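Local atomic coordinates of putative sugar phosphate isomerase (Acidithiobacillus ferrooxidans, PDB entry 3L2H), a protein that is probably a metal-binding sugar phosphate isomerase of the cupin superfamily. Residues F25-A30 with S59-L64; I51-G56 with E113-L118; H65-E70 with Q126-Y131; L81-D86 with D94-P99. All coordinates share one frame; numbering follows the deposited sequence. Where two conformers were deposited one is given.

Interaction 1: F25-A30 with S59-L64. With EDO (1,2-ethanediol), chain N.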
loop_
_atom_site.group_PDB
_atom_site.type_symbol
_atom_site.label_atom_id
_atom_site.label_comp_id
_atom_site.label_asym_id
_atom_site.label_seq_id
_atom_site.Cartn_x
_atom_site.Cartn_y
_atom_site.Cartn_z
ATOM N N PHE B 25 17.868 16.359 -14.723
ATOM C CA PHE B 25 17.522 16.643 -16.144
ATOM C C PHE B 25 16.865 18.019 -16.377
ATOM O O PHE B 25 16.836 18.509 -17.526
ATOM C CB PHE B 25 16.661 15.536 -16.760
ATOM C CG PHE B 25 15.186 15.642 -16.446
ATOM C CD1 PHE B 25 14.705 15.346 -15.194
ATOM C CD2 PHE B 25 14.285 16.027 -17.417
ATOM C CE1 PHE B 25 13.329 15.414 -14.908
ATOM C CE2 PHE B 25 12.910 16.126 -17.108
ATOM C CZ PHE B 25 12.451 15.771 -15.862
ATOM N N LEU B 26 16.421 18.662 -15.292
ATOM C CA LEU B 26 15.827 19.991 -15.349
ATOM C C LEU B 26 16.745 21.086 -14.837
ATOM O O LEU B 26 16.353 22.271 -14.885
ATOM C CB LEU B 26 14.461 20.008 -14.618
ATOM C CG LEU B 26 13.309 19.241 -15.311
ATOM C CD1 LEU B 26 11.987 19.174 -14.455
ATOM C CD2 LEU B 26 13.019 19.829 -16.707
ATOM N N ASN B 27 17.963 20.744 -14.414
ATOM C CA ASN B 27 18.882 21.768 -13.853
ATOM C C ASN B 27 20.327 21.372 -14.101
ATOM O O ASN B 27 20.857 20.471 -13.419
ATOM C CB ASN B 27 18.635 22.009 -12.353
ATOM C CG ASN B 27 19.478 23.132 -11.805
ATOM O OD1 ASN B 27 20.322 23.697 -12.514
ATOM N ND2 ASN B 27 19.300 23.432 -10.520
ATOM N N PRO B 28 20.976 22.029 -15.063
ATOM C CA PRO B 28 22.340 21.641 -15.371
ATOM C C PRO B 28 23.331 22.024 -14.280
ATOM O O PRO B 28 24.446 21.523 -14.276
ATOM C CB PRO B 28 22.634 22.392 -16.702
ATOM C CG PRO B 28 21.723 23.483 -16.729
ATOM C CD PRO B 28 20.479 23.046 -16.015
ATOM N N GLY B 29 22.930 22.909 -13.366
ATOM C CA GLY B 29 23.756 23.234 -12.218
ATOM C C GLY B 29 23.640 22.230 -11.080
ATOM O O GLY B 29 24.453 22.259 -10.132
ATOM N N ALA B 30 22.663 21.316 -11.163
ATOM C CA ALA B 30 22.452 20.332 -10.082
ATOM C C ALA B 30 23.297 19.085 -10.380
ATOM O O ALA B 30 22.783 18.057 -10.857
ATOM C CB ALA B 30 20.988 19.976 -9.905
ATOM N N SER B 59 21.826 20.796 -5.325
ATOM C CA SER B 59 21.463 19.438 -4.972
ATOM C C SER B 59 20.425 18.819 -5.896
ATOM O O SER B 59 20.336 17.583 -5.978
ATOM C CB SER B 59 20.938 19.416 -3.514
ATOM O OG SER B 59 19.668 20.048 -3.353
ATOM N N THR B 60 19.652 19.670 -6.583
ATOM C CA THR B 60 18.459 19.214 -7.274
ATOM C C THR B 60 17.872 20.353 -8.106
ATOM O O THR B 60 18.426 21.438 -8.133
ATOM C CB THR B 60 17.378 18.756 -6.229
ATOM O OG1 THR B 60 16.330 18.043 -6.887
ATOM C CG2 THR B 60 16.821 19.971 -5.464
ATOM N N GLU B 61 16.792 20.091 -8.828
ATOM C CA GLU B 61 15.950 21.179 -9.321
ATOM C C GLU B 61 14.892 21.407 -8.276
ATOM O O GLU B 61 14.283 20.446 -7.785
ATOM C CB GLU B 61 15.285 20.827 -10.651
ATOM C CG GLU B 61 14.196 21.818 -11.083
ATOM C CD GLU B 61 14.708 23.216 -11.401
ATOM O OE1 GLU B 61 15.943 23.385 -11.509
ATOM O OE2 GLU B 61 13.889 24.181 -11.573
ATOM N N TYR B 62 14.700 22.660 -7.883
ATOM C CA TYR B 62 13.656 23.082 -6.928
ATOM C C TYR B 62 12.388 22.280 -7.122
ATOM O O TYR B 62 11.792 22.317 -8.200
ATOM C CB TYR B 62 13.388 24.545 -7.152
ATOM C CG TYR B 62 12.500 25.261 -6.158
ATOM C CD1 TYR B 62 12.893 25.452 -4.834
ATOM C CD2 TYR B 62 11.267 25.754 -6.551
ATOM C CE1 TYR B 62 12.073 26.149 -3.925
ATOM C CE2 TYR B 62 10.452 26.461 -5.677
ATOM C CZ TYR B 62 10.861 26.652 -4.371
ATOM O OH TYR B 62 10.043 27.321 -3.531
ATOM N N HIS B 63 11.982 21.537 -6.080
ATOM C CA HIS B 63 10.878 20.601 -6.250
ATOM C C HIS B 63 10.069 20.327 -4.972
ATOM O O HIS B 63 10.506 20.593 -3.847
ATOM C CB HIS B 63 11.417 19.273 -6.819
ATOM C CG HIS B 63 12.214 18.490 -5.829
ATOM N ND1 HIS B 63 13.582 18.595 -5.722
ATOM C CD2 HIS B 63 11.821 17.683 -4.808
ATOM C CE1 HIS B 63 14.008 17.823 -4.736
ATOM N NE2 HIS B 63 12.955 17.289 -4.136
ATOM N N LEU B 64 8.885 19.753 -5.191
ATOM C CA LEU B 64 7.940 19.404 -4.143
ATOM C C LEU B 64 7.392 18.026 -4.444
ATOM O O LEU B 64 6.843 17.793 -5.528
ATOM C CB LEU B 64 6.774 20.394 -4.133
ATOM C CG LEU B 64 5.679 20.129 -3.105
ATOM C CD1 LEU B 64 6.164 20.380 -1.680
ATOM C CD2 LEU B 64 4.484 21.023 -3.401
HETATM C C1 EDO N . 17.862 16.399 -2.680
HETATM O O1 EDO N . 16.468 16.400 -3.056
HETATM C C2 EDO N . 18.101 17.336 -1.521
HETATM O O2 EDO N . 18.105 18.682 -2.044
#
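The Asx turn of Asn27, at the head of the type I turn Asn27-Ala30, is tied to Thr60 and packs against Glu61 in the chain leading into the cupin pocket. CG of Asn27 lies anti to the backbone N (chi1 -175°), which carries the amide across to that chain. OD1 takes Gly29 N at 2.9 Å from above its carbonyl plane. ND2 donates to Thr60 O at 3.2 Å in a bent bond and also to Glu58. Glu61 crosses this side chain at about a right angle, its carboxylate plane turned 81° from the amide; OE2 is held by Gln134. Glu61 CG lies against Leu26 CB (4.0 Å), and the bend at chi2 turns the carboxylate back, OE1 coming 3.1 Å from Asn27 CB. Ala30 CB covers Thr60 O at 3.4 Å. With an alanine at Asn27, Thr60 O would probably lose its amide donor and Gly29 N its Asx acceptor, so the turn would be less firmly tied. Further along, Glu61 O accepts from His63 ND1 (2.9 Å) in the plane of the ring, which fixes the ring's rotation while NE2 bonds Glu70. Ethanediol O2 sits a very short 2.5 Å from Ser59 OG, and its O1 lies at the edge of the His63 ring. His63 is the first histidine of an HxH sequence characteristic of the first cupin motif, whose side chains commonly serve as metal ligands.

Interaction 2: I51-G56 with E113-L118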
loop_
_atom_site.group_PDB
_atom_site.type_symbol
_atom_site.label_atom_id
_atom_site.label_comp_id
_atom_site.label_asym_id
_atom_site.label_seq_id
_atom_site.Cartn_x
_atom_site.Cartn_y
_atom_site.Cartn_z
ATOM N N ILE B 51 26.043 12.240 -0.750
ATOM C CA ILE B 51 26.219 13.114 -1.915
ATOM C C ILE B 51 27.297 14.142 -1.643
ATOM O O ILE B 51 27.519 14.542 -0.492
ATOM C CB ILE B 51 24.869 13.793 -2.372
ATOM C CG1 ILE B 51 24.435 14.880 -1.398
ATOM C CG2 ILE B 51 23.766 12.750 -2.502
ATOM C CD1 ILE B 51 23.333 15.789 -1.912
ATOM N N GLN B 52 27.980 14.531 -2.705
ATOM C CA GLN B 52 28.985 15.587 -2.658
ATOM C C GLN B 52 28.595 16.620 -3.727
ATOM O O GLN B 52 28.428 16.245 -4.886
ATOM C CB GLN B 52 30.394 15.056 -2.937
ATOM C CG GLN B 52 30.789 13.855 -2.082
ATOM C CD GLN B 52 32.062 13.195 -2.568
ATOM O OE1 GLN B 52 32.486 13.404 -3.708
ATOM N NE2 GLN B 52 32.694 12.390 -1.700
ATOM N N ILE B 53 28.471 17.876 -3.299
ATOM C CA ILE B 53 28.098 19.002 -4.127
ATOM C C ILE B 53 29.232 19.984 -4.069
ATOM O O ILE B 53 29.553 20.540 -2.990
ATOM C CB ILE B 53 26.820 19.673 -3.594
ATOM C CG1 ILE B 53 25.705 18.638 -3.437
ATOM C CG2 ILE B 53 26.411 20.857 -4.488
ATOM C CD1 ILE B 53 24.422 19.219 -2.891
ATOM N N GLU B 54 29.846 20.226 -5.212
ATOM C CA GLU B 54 30.966 21.150 -5.269
ATOM C C GLU B 54 30.508 22.604 -5.255
ATOM O O GLU B 54 29.347 22.915 -5.565
ATOM C CB GLU B 54 31.852 20.874 -6.492
ATOM C CG GLU B 54 32.548 19.535 -6.490
ATOM C CD GLU B 54 33.305 19.193 -5.191
ATOM O OE1 GLU B 54 33.716 20.082 -4.443
ATOM O OE2 GLU B 54 33.502 17.996 -4.897
ATOM N N PRO B 55 31.422 23.516 -4.861
ATOM C CA PRO B 55 31.053 24.939 -4.849
ATOM C C PRO B 55 30.488 25.376 -6.192
ATOM O O PRO B 55 31.004 24.999 -7.238
ATOM C CB PRO B 55 32.378 25.631 -4.532
ATOM C CG PRO B 55 33.085 24.657 -3.670
ATOM C CD PRO B 55 32.762 23.303 -4.296
ATOM N N GLY B 56 29.393 26.124 -6.152
ATOM C CA GLY B 56 28.714 26.571 -7.344
ATOM C C GLY B 56 27.632 25.642 -7.863
ATOM O O GLY B 56 26.941 25.998 -8.797
ATOM N N GLU B 113 34.142 24.891 0.298
ATOM C CA GLU B 113 34.527 23.486 0.401
ATOM C C GLU B 113 33.359 22.645 -0.097
ATOM O O GLU B 113 32.245 23.136 -0.246
ATOM C CB GLU B 113 34.938 23.106 1.832
ATOM C CG GLU B 113 33.803 22.993 2.819
ATOM C CD GLU B 113 34.270 22.786 4.264
ATOM O OE1 GLU B 113 34.540 21.622 4.697
ATOM O OE2 GLU B 113 34.282 23.810 4.983
ATOM N N THR B 114 33.621 21.380 -0.362
ATOM C CA THR B 114 32.576 20.475 -0.818
ATOM C C THR B 114 31.478 20.375 0.221
ATOM O O THR B 114 31.766 20.271 1.411
ATOM C CB THR B 114 33.153 19.049 -1.026
ATOM O OG1 THR B 114 34.334 19.167 -1.833
ATOM C CG2 THR B 114 32.091 18.095 -1.665
ATOM N N LEU B 115 30.232 20.342 -0.233
ATOM C CA LEU B 115 29.094 20.122 0.668
ATOM C C LEU B 115 28.793 18.653 0.634
ATOM O O LEU B 115 28.515 18.118 -0.450
ATOM C CB LEU B 115 27.910 20.968 0.244
ATOM C CG LEU B 115 26.570 20.756 0.952
ATOM C CD1 LEU B 115 26.677 20.979 2.470
ATOM C CD2 LEU B 115 25.500 21.698 0.366
ATOM N N VAL B 116 28.856 17.982 1.794
ATOM C CA VAL B 116 28.658 16.539 1.855
ATOM C C VAL B 116 27.480 16.207 2.789
ATOM O O VAL B 116 27.448 16.614 3.937
ATOM C CB VAL B 116 29.954 15.797 2.286
ATOM C CG1 VAL B 116 29.768 14.267 2.297
ATOM C CG2 VAL B 116 31.126 16.226 1.367
ATOM N N CYS B 117 26.486 15.514 2.247
ATOM C CA CYS B 117 25.249 15.206 2.945
ATOM C C CYS B 117 24.802 13.787 2.736
ATOM O O CYS B 117 25.143 13.149 1.738
ATOM C CB CYS B 117 24.079 16.043 2.397
ATOM S SG CYS B 117 24.350 17.839 2.510
ATOM N N LEU B 118 24.002 13.333 3.683
ATOM C CA LEU B 118 23.209 12.146 3.531
ATOM C C LEU B 118 21.831 12.597 3.081
ATOM O O LEU B 118 21.247 13.513 3.683
ATOM C CB LEU B 118 23.053 11.395 4.843
ATOM C CG LEU B 118 24.115 10.451 5.295
ATOM C CD1 LEU B 118 23.625 9.852 6.626
ATOM C CD2 LEU B 118 24.372 9.381 4.183
#
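The carbonyl O of Ile53 is gripped by two donors, Leu115 N at 2.8 Å and the side-chain amide of Asn109, which also bonds Glu113 O and so fastens the end of the strand pair. Ile53 N returns a bond to Leu115 O. Ile51 and Cys117 form the next hydrogen-bonded pair: Ile51 N reaches Cys117 O at 2.8 Å. Between these pairs, Gln52 and Val116 are a non-hydrogen-bonded pair, their side chains running side by side. On the other face, Ile51 CG1 meets Cys117 CB at 4.0 Å and Ile53 CB meets Leu115 CB at 4.2 Å. Beyond the regular strands, Glu54 folds back at chi2 (-50°), bringing OE1 to 2.8 Å from Thr114 OG1; Thr114 CG2 instead packs on Gln52 CB (3.7 Å). An alanine at Thr114 would probably leave the Glu54 carboxylate without its hydroxyl neighbour and open a gap beside Gln52. NE2 of Gln52 bonds a cyclohexylpropylsulfonic acid molecule, probably from the crystallisation liquor, whereas Ile51, on the buried face, comes within about 5 Å of the bound ethanediol. Neighbouring antiparallel strands with Ile51, Ile53, Leu115 and Cys117 on the buried face form part of the wall of the cupin beta-barrel.

Interaction 3: H65-E70 with Q126-Y131. With EDO (1,2-ethanediol), chain N.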
loop_
_atom_site.group_PDB
_atom_site.type_symbol
_atom_site.label_atom_id
_atom_site.label_comp_id
_atom_site.label_asym_id
_atom_site.label_seq_id
_atom_site.Cartn_x
_atom_site.Cartn_y
_atom_site.Cartn_z
ATOM N N HIS B 65 7.534 17.104 -3.497
ATOM C CA HIS B 65 6.924 15.773 -3.604
ATOM C C HIS B 65 5.523 15.760 -2.980
ATOM O O HIS B 65 5.293 16.316 -1.915
ATOM C CB HIS B 65 7.733 14.728 -2.838
ATOM C CG HIS B 65 9.040 14.368 -3.453
ATOM N ND1 HIS B 65 9.161 13.352 -4.366
ATOM C CD2 HIS B 65 10.297 14.815 -3.214
ATOM C CE1 HIS B 65 10.431 13.242 -4.727
ATOM N NE2 HIS B 65 11.139 14.116 -4.045
ATOM N N HIS B 66 4.615 15.055 -3.608
ATOM C CA HIS B 66 3.278 14.915 -3.083
ATOM C C HIS B 66 3.085 13.655 -2.223
ATOM O O HIS B 66 2.155 13.631 -1.423
ATOM C CB HIS B 66 2.264 14.855 -4.245
ATOM C CG HIS B 66 2.116 16.136 -4.994
ATOM N ND1 HIS B 66 0.897 16.588 -5.452
ATOM C CD2 HIS B 66 3.031 17.068 -5.365
ATOM C CE1 HIS B 66 1.076 17.738 -6.074
ATOM N NE2 HIS B 66 2.360 18.052 -6.032
ATOM N N TYR B 67 3.895 12.615 -2.433
ATOM C CA TYR B 67 3.748 11.336 -1.714
ATOM C C TYR B 67 5.023 10.825 -1.047
ATOM O O TYR B 67 4.951 10.196 0.021
ATOM C CB TYR B 67 3.216 10.232 -2.678
ATOM C CG TYR B 67 1.771 10.434 -3.019
ATOM C CD1 TYR B 67 0.771 9.945 -2.187
ATOM C CD2 TYR B 67 1.401 11.170 -4.123
ATOM C CE1 TYR B 67 -0.569 10.187 -2.484
ATOM C CE2 TYR B 67 0.043 11.425 -4.442
ATOM C CZ TYR B 67 -0.919 10.923 -3.637
ATOM O OH TYR B 67 -2.252 11.154 -3.899
ATOM N N GLU B 68 6.171 11.017 -1.666
ATOM C CA GLU B 68 7.430 10.580 -1.049
ATOM C C GLU B 68 8.018 11.617 -0.080
ATOM O O GLU B 68 8.179 12.792 -0.434
ATOM C CB GLU B 68 8.499 10.254 -2.091
ATOM C CG GLU B 68 8.280 8.984 -2.930
ATOM C CD GLU B 68 9.406 8.700 -3.910
ATOM O OE1 GLU B 68 10.339 9.531 -4.031
ATOM O OE2 GLU B 68 9.404 7.608 -4.568
ATOM N N GLU B 69 8.308 11.186 1.153
ATOM C CA GLU B 69 9.077 11.994 2.084
ATOM C C GLU B 69 10.560 12.017 1.700
ATOM O O GLU B 69 11.069 11.098 1.062
ATOM C CB GLU B 69 8.897 11.457 3.527
ATOM C CG GLU B 69 7.467 11.743 3.993
ATOM C CD GLU B 69 7.206 11.342 5.412
ATOM O OE1 GLU B 69 7.968 10.506 5.917
ATOM O OE2 GLU B 69 6.221 11.861 5.989
ATOM N N GLU B 70 11.259 13.072 2.114
ATOM C CA GLU B 70 12.662 13.252 1.792
ATOM C C GLU B 70 13.291 13.960 2.993
ATOM O O GLU B 70 12.602 14.731 3.655
ATOM C CB GLU B 70 12.762 14.130 0.533
ATOM C CG GLU B 70 14.084 14.422 0.047
ATOM C CD GLU B 70 14.063 15.042 -1.358
ATOM O OE1 GLU B 70 13.149 15.844 -1.736
ATOM O OE2 GLU B 70 14.987 14.682 -2.074
ATOM N N GLN B 126 4.285 5.081 -6.836
ATOM C CA GLN B 126 3.601 6.262 -7.354
ATOM C C GLN B 126 3.989 7.546 -6.595
ATOM O O GLN B 126 3.988 7.590 -5.360
ATOM C CB GLN B 126 2.082 6.113 -7.276
ATOM C CG GLN B 126 1.475 4.977 -8.151
ATOM C CD GLN B 126 -0.076 4.929 -8.059
ATOM O OE1 GLN B 126 -0.584 4.207 -7.217
ATOM N NE2 GLN B 126 -0.820 5.759 -8.891
ATOM N N ASP B 127 4.198 8.615 -7.347
ATOM C CA ASP B 127 4.460 9.924 -6.747
ATOM C C ASP B 127 4.089 10.975 -7.771
ATOM O O ASP B 127 3.879 10.689 -8.962
ATOM C CB ASP B 127 5.939 10.021 -6.338
ATOM C CG ASP B 127 6.258 11.175 -5.370
ATOM O OD1 ASP B 127 5.346 11.760 -4.740
ATOM O OD2 ASP B 127 7.482 11.463 -5.268
ATOM N N VAL B 128 3.990 12.198 -7.297
ATOM C CA VAL B 128 3.756 13.354 -8.120
ATOM C C VAL B 128 4.787 14.358 -7.631
ATOM O O VAL B 128 4.954 14.537 -6.414
ATOM C CB VAL B 128 2.342 13.901 -7.988
ATOM C CG1 VAL B 128 2.187 15.163 -8.888
ATOM C CG2 VAL B 128 1.289 12.821 -8.326
ATOM N N VAL B 129 5.525 14.958 -8.548
ATOM C CA VAL B 129 6.540 15.911 -8.162
ATOM C C VAL B 129 6.363 17.180 -8.951
ATOM O O VAL B 129 6.266 17.127 -10.183
ATOM C CB VAL B 129 7.948 15.377 -8.392
ATOM C CG1 VAL B 129 9.004 16.430 -7.882
ATOM C CG2 VAL B 129 8.124 13.992 -7.746
ATOM N N ASP B 130 6.353 18.322 -8.260
ATOM C CA ASP B 130 6.228 19.605 -8.916
ATOM C C ASP B 130 7.583 20.255 -9.036
ATOM O O ASP B 130 8.381 20.198 -8.104
ATOM C CB ASP B 130 5.315 20.546 -8.169
ATOM C CG ASP B 130 3.858 20.186 -8.336
ATOM O OD1 ASP B 130 3.540 19.576 -9.378
ATOM O OD2 ASP B 130 3.059 20.429 -7.401
ATOM N N TYR B 131 7.840 20.822 -10.217
ATOM C CA TYR B 131 9.027 21.648 -10.458
ATOM C C TYR B 131 8.558 23.072 -10.742
ATOM O O TYR B 131 8.443 23.483 -11.903
ATOM C CB TYR B 131 9.852 21.074 -11.599
ATOM C CG TYR B 131 10.322 19.670 -11.351
ATOM C CD1 TYR B 131 11.376 19.409 -10.505
ATOM C CD2 TYR B 131 9.693 18.605 -11.957
ATOM C CE1 TYR B 131 11.819 18.133 -10.275
ATOM C CE2 TYR B 131 10.115 17.303 -11.726
ATOM C CZ TYR B 131 11.187 17.077 -10.909
ATOM O OH TYR B 131 11.598 15.778 -10.671
HETATM C C1 EDO N . 17.862 16.399 -2.680
HETATM O O1 EDO N . 16.468 16.400 -3.056
HETATM C C2 EDO N . 18.101 17.336 -1.521
HETATM O O2 EDO N . 18.105 18.682 -2.044
HETATM O O HOH W 1 9.486 10.423 -6.623
#
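Asp127 is the tightly held centre of this contact, both of its carboxylate oxygens taken by the chain from His65 to Glu68. OD2 presents its syn lone pair to His65 ND1 at 2.7 Å, and ring and carboxylate are nearly coplanar, 3° apart, which keeps the imidazole from turning. OD1 accepts Tyr67 N at 2.9 Å nearly along its C-O axis, with a weak bond from Glu68 N added. CG of Asp127 stands anti to the backbone N (chi1 -164°), reaching into the turn those amides form. His66 is clasped just as closely. Its N bonds Val128 O, Val128 CG1 sits over the centre of one ring face (3.9 Å to the centroid), and NE2 donates at 2.8 Å to Asp130 OD2, in the plane of the ring but from above the carboxylate. Arg137 forms a salt bridge with the other oxygen of Asp130. Val128 N is buried here without a partner in the model.

The side toward Glu68 is looser. OE1 of Glu68 stands 3.7 Å from Asp127 OD2, and a water donates to both, at 2.6 Å to OD2 and weakly to OE1, probably easing the repulsion. OE2 of Glu68 is satisfied by Arg140 and Leu124. Glu70, at the pocket, receives on OE2 a very short bond (2.5 Å) from O1 of ethanediol. His65 and Glu70 belong with His63 to the HxHxxxxE signature of the first cupin motif; Asp127 would then be a second-shell carboxylate that orients His65, consistent with a metal site here.

Interaction 4: L81-D86 with D94-P99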
loop_
_atom_site.group_PDB
_atom_site.type_symbol
_atom_site.label_atom_id
_atom_site.label_comp_id
_atom_site.label_asym_id
_atom_site.label_seq_id
_atom_site.Cartn_x
_atom_site.Cartn_y
_atom_site.Cartn_z
ATOM N N LEU B 81 19.965 26.666 1.894
ATOM C CA LEU B 81 18.721 25.936 1.690
ATOM C C LEU B 81 17.639 26.933 1.278
ATOM O O LEU B 81 17.417 27.894 1.976
ATOM C CB LEU B 81 18.355 25.224 3.004
ATOM C CG LEU B 81 16.947 24.623 3.139
ATOM C CD1 LEU B 81 16.721 23.523 2.038
ATOM C CD2 LEU B 81 16.719 24.082 4.539
ATOM N N THR B 82 17.011 26.731 0.111
ATOM C CA THR B 82 15.852 27.490 -0.290
ATOM C C THR B 82 14.617 26.636 -0.060
ATOM O O THR B 82 14.559 25.515 -0.544
ATOM C CB THR B 82 15.937 27.892 -1.787
ATOM O OG1 THR B 82 17.061 28.748 -1.946
ATOM C CG2 THR B 82 14.681 28.595 -2.290
HETATM N N MSE B 83 13.654 27.166 0.693
HETATM C CA MSE B 83 12.360 26.525 0.902
HETATM C C MSE B 83 11.295 27.560 0.696
HETATM O O MSE B 83 11.298 28.585 1.354
HETATM C CB MSE B 83 12.206 25.924 2.308
HETATM C CG MSE B 83 13.145 24.820 2.595
HETATM SE SE MSE B 83 12.792 23.966 4.369
HETATM C CE MSE B 83 13.450 25.421 5.522
ATOM N N GLU B 84 10.376 27.293 -0.241
ATOM C CA GLU B 84 9.363 28.275 -0.629
ATOM C C GLU B 84 10.049 29.632 -0.870
ATOM O O GLU B 84 10.978 29.699 -1.660
ATOM C CB GLU B 84 8.249 28.310 0.411
ATOM C CG GLU B 84 7.531 26.953 0.548
ATOM C CD GLU B 84 6.695 26.617 -0.692
ATOM O OE1 GLU B 84 5.991 27.535 -1.196
ATOM O OE2 GLU B 84 6.748 25.471 -1.176
ATOM N N ASN B 85 9.630 30.702 -0.204
ATOM C CA ASN B 85 10.245 32.025 -0.405
ATOM C C ASN B 85 11.371 32.351 0.584
ATOM O O ASN B 85 11.600 33.546 0.883
ATOM C CB ASN B 85 9.240 33.194 -0.214
ATOM C CG ASN B 85 7.924 33.017 -0.948
ATOM O OD1 ASN B 85 7.790 32.199 -1.866
ATOM N ND2 ASN B 85 6.926 33.815 -0.544
ATOM N N ASP B 86 12.034 31.351 1.163
ATOM C CA ASP B 86 12.960 31.642 2.260
ATOM C C ASP B 86 14.276 30.962 1.966
ATOM O O ASP B 86 14.309 29.892 1.331
ATOM C CB ASP B 86 12.392 31.139 3.596
ATOM C CG ASP B 86 10.953 31.618 3.854
ATOM O OD1 ASP B 86 10.670 32.796 3.584
ATOM O OD2 ASP B 86 10.099 30.807 4.310
ATOM N N ASP B 94 23.262 19.802 10.750
ATOM C CA ASP B 94 21.880 20.257 10.501
ATOM C C ASP B 94 21.053 19.161 9.807
ATOM O O ASP B 94 21.558 18.356 9.047
ATOM C CB ASP B 94 21.816 21.493 9.617
ATOM C CG ASP B 94 22.399 22.755 10.260
ATOM O OD1 ASP B 94 22.777 22.771 11.485
ATOM O OD2 ASP B 94 22.499 23.745 9.464
ATOM N N PHE B 95 19.749 19.192 10.033
ATOM C CA PHE B 95 18.845 18.247 9.472
ATOM C C PHE B 95 17.648 18.981 8.944
ATOM O O PHE B 95 17.089 19.848 9.647
ATOM C CB PHE B 95 18.388 17.295 10.568
ATOM C CG PHE B 95 17.314 16.305 10.126
ATOM C CD1 PHE B 95 17.642 15.150 9.455
ATOM C CD2 PHE B 95 15.966 16.577 10.356
ATOM C CE1 PHE B 95 16.629 14.256 9.045
ATOM C CE2 PHE B 95 14.987 15.693 9.977
ATOM C CZ PHE B 95 15.323 14.533 9.316
ATOM N N VAL B 96 17.214 18.606 7.744
ATOM C CA VAL B 96 15.986 19.131 7.195
ATOM C C VAL B 96 15.157 17.969 6.663
ATOM O O VAL B 96 15.694 17.040 6.027
ATOM C CB VAL B 96 16.272 20.269 6.142
ATOM C CG1 VAL B 96 17.116 19.809 5.071
ATOM C CG2 VAL B 96 14.966 20.842 5.549
ATOM N N GLY B 97 13.867 17.991 6.988
ATOM C CA GLY B 97 12.946 16.965 6.551
ATOM C C GLY B 97 11.756 17.565 5.825
ATOM O O GLY B 97 11.261 18.654 6.195
ATOM N N PHE B 98 11.275 16.842 4.818
ATOM C CA PHE B 98 10.148 17.292 4.014
ATOM C C PHE B 98 8.990 16.317 4.035
ATOM O O PHE B 98 8.971 15.338 3.262
ATOM C CB PHE B 98 10.600 17.524 2.579
ATOM C CG PHE B 98 11.660 18.571 2.473
ATOM C CD1 PHE B 98 11.309 19.902 2.414
ATOM C CD2 PHE B 98 12.992 18.240 2.487
ATOM C CE1 PHE B 98 12.275 20.863 2.373
ATOM C CE2 PHE B 98 13.951 19.206 2.391
ATOM C CZ PHE B 98 13.583 20.520 2.365
ATOM N N PRO B 99 8.016 16.576 4.918
ATOM C CA PRO B 99 6.753 15.878 4.833
ATOM C C PRO B 99 6.144 16.152 3.444
ATOM O O PRO B 99 6.459 17.153 2.808
ATOM C CB PRO B 99 5.917 16.520 5.953
ATOM C CG PRO B 99 6.930 17.116 6.900
ATOM C CD PRO B 99 8.042 17.563 6.017
#
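The Phe98 ring has Leu81 CD1 at its edge, 4.4 Å from CZ and near the ring plane, and is stacked with the imidazole of His105. Met83, present as selenomethionine, meets the same ring obliquely: SE is 3.7 Å from Phe98 CE1 and 4.8 Å from the ring centroid, 64° off the normal, a Met-aromatic contact. SE also passes Val96 CG2 at 4.0 Å, the two side chains sliding past each other in opposite directions. Leu81 and Val96 instead meet tip to tip, CD2 to CG2 at 3.8 Å. Leu81 reaches that far because its CG is anti to the backbone N (chi1 168°), and CG2 of Val96, likewise anti to its own N, points back at it. The contact is wholly apolar, between strand segments 10.9 Å apart and inclined at 27°, so it joins two sheets face to face. At one end, the type II' turn Met83-Asp86 links strand 79-83 to strand 86-90; on the other sheet, Phe95 and Val96 pair with a strand of a neighbouring subunit. Leucine, methionine, valine and phenylalanine packed between facing sheets form the hydrophobic core of the cupin beta-barrel.

Overall arrangement
Interactions 1 and 3 meet at the pocket: His63 NE2 of the first lies 2.8 Å from Glu70 OE1 of the second, and both touch the same ethanediol, which also bonds His105. Leu64 O, 2.8 Å from Asp130 N, continues their link. Interaction 4 adjoins interaction 3 through Glu70 O and Phe98 N, 2.8 Å apart, while Tyr62 OH of interaction 1 comes within 3.2 Å of Glu84 O. Interaction 2 stands farther off, its centre about 23 Å from that of interaction 3, but Ser59 CB packs on Ile53 CD1 at 3.5 Å. Interaction 2 belongs to the barrel wall and interaction 4 to its core, while interactions 1 and 3 probably help to position His63, His65 and Glu70 at a likely metal site.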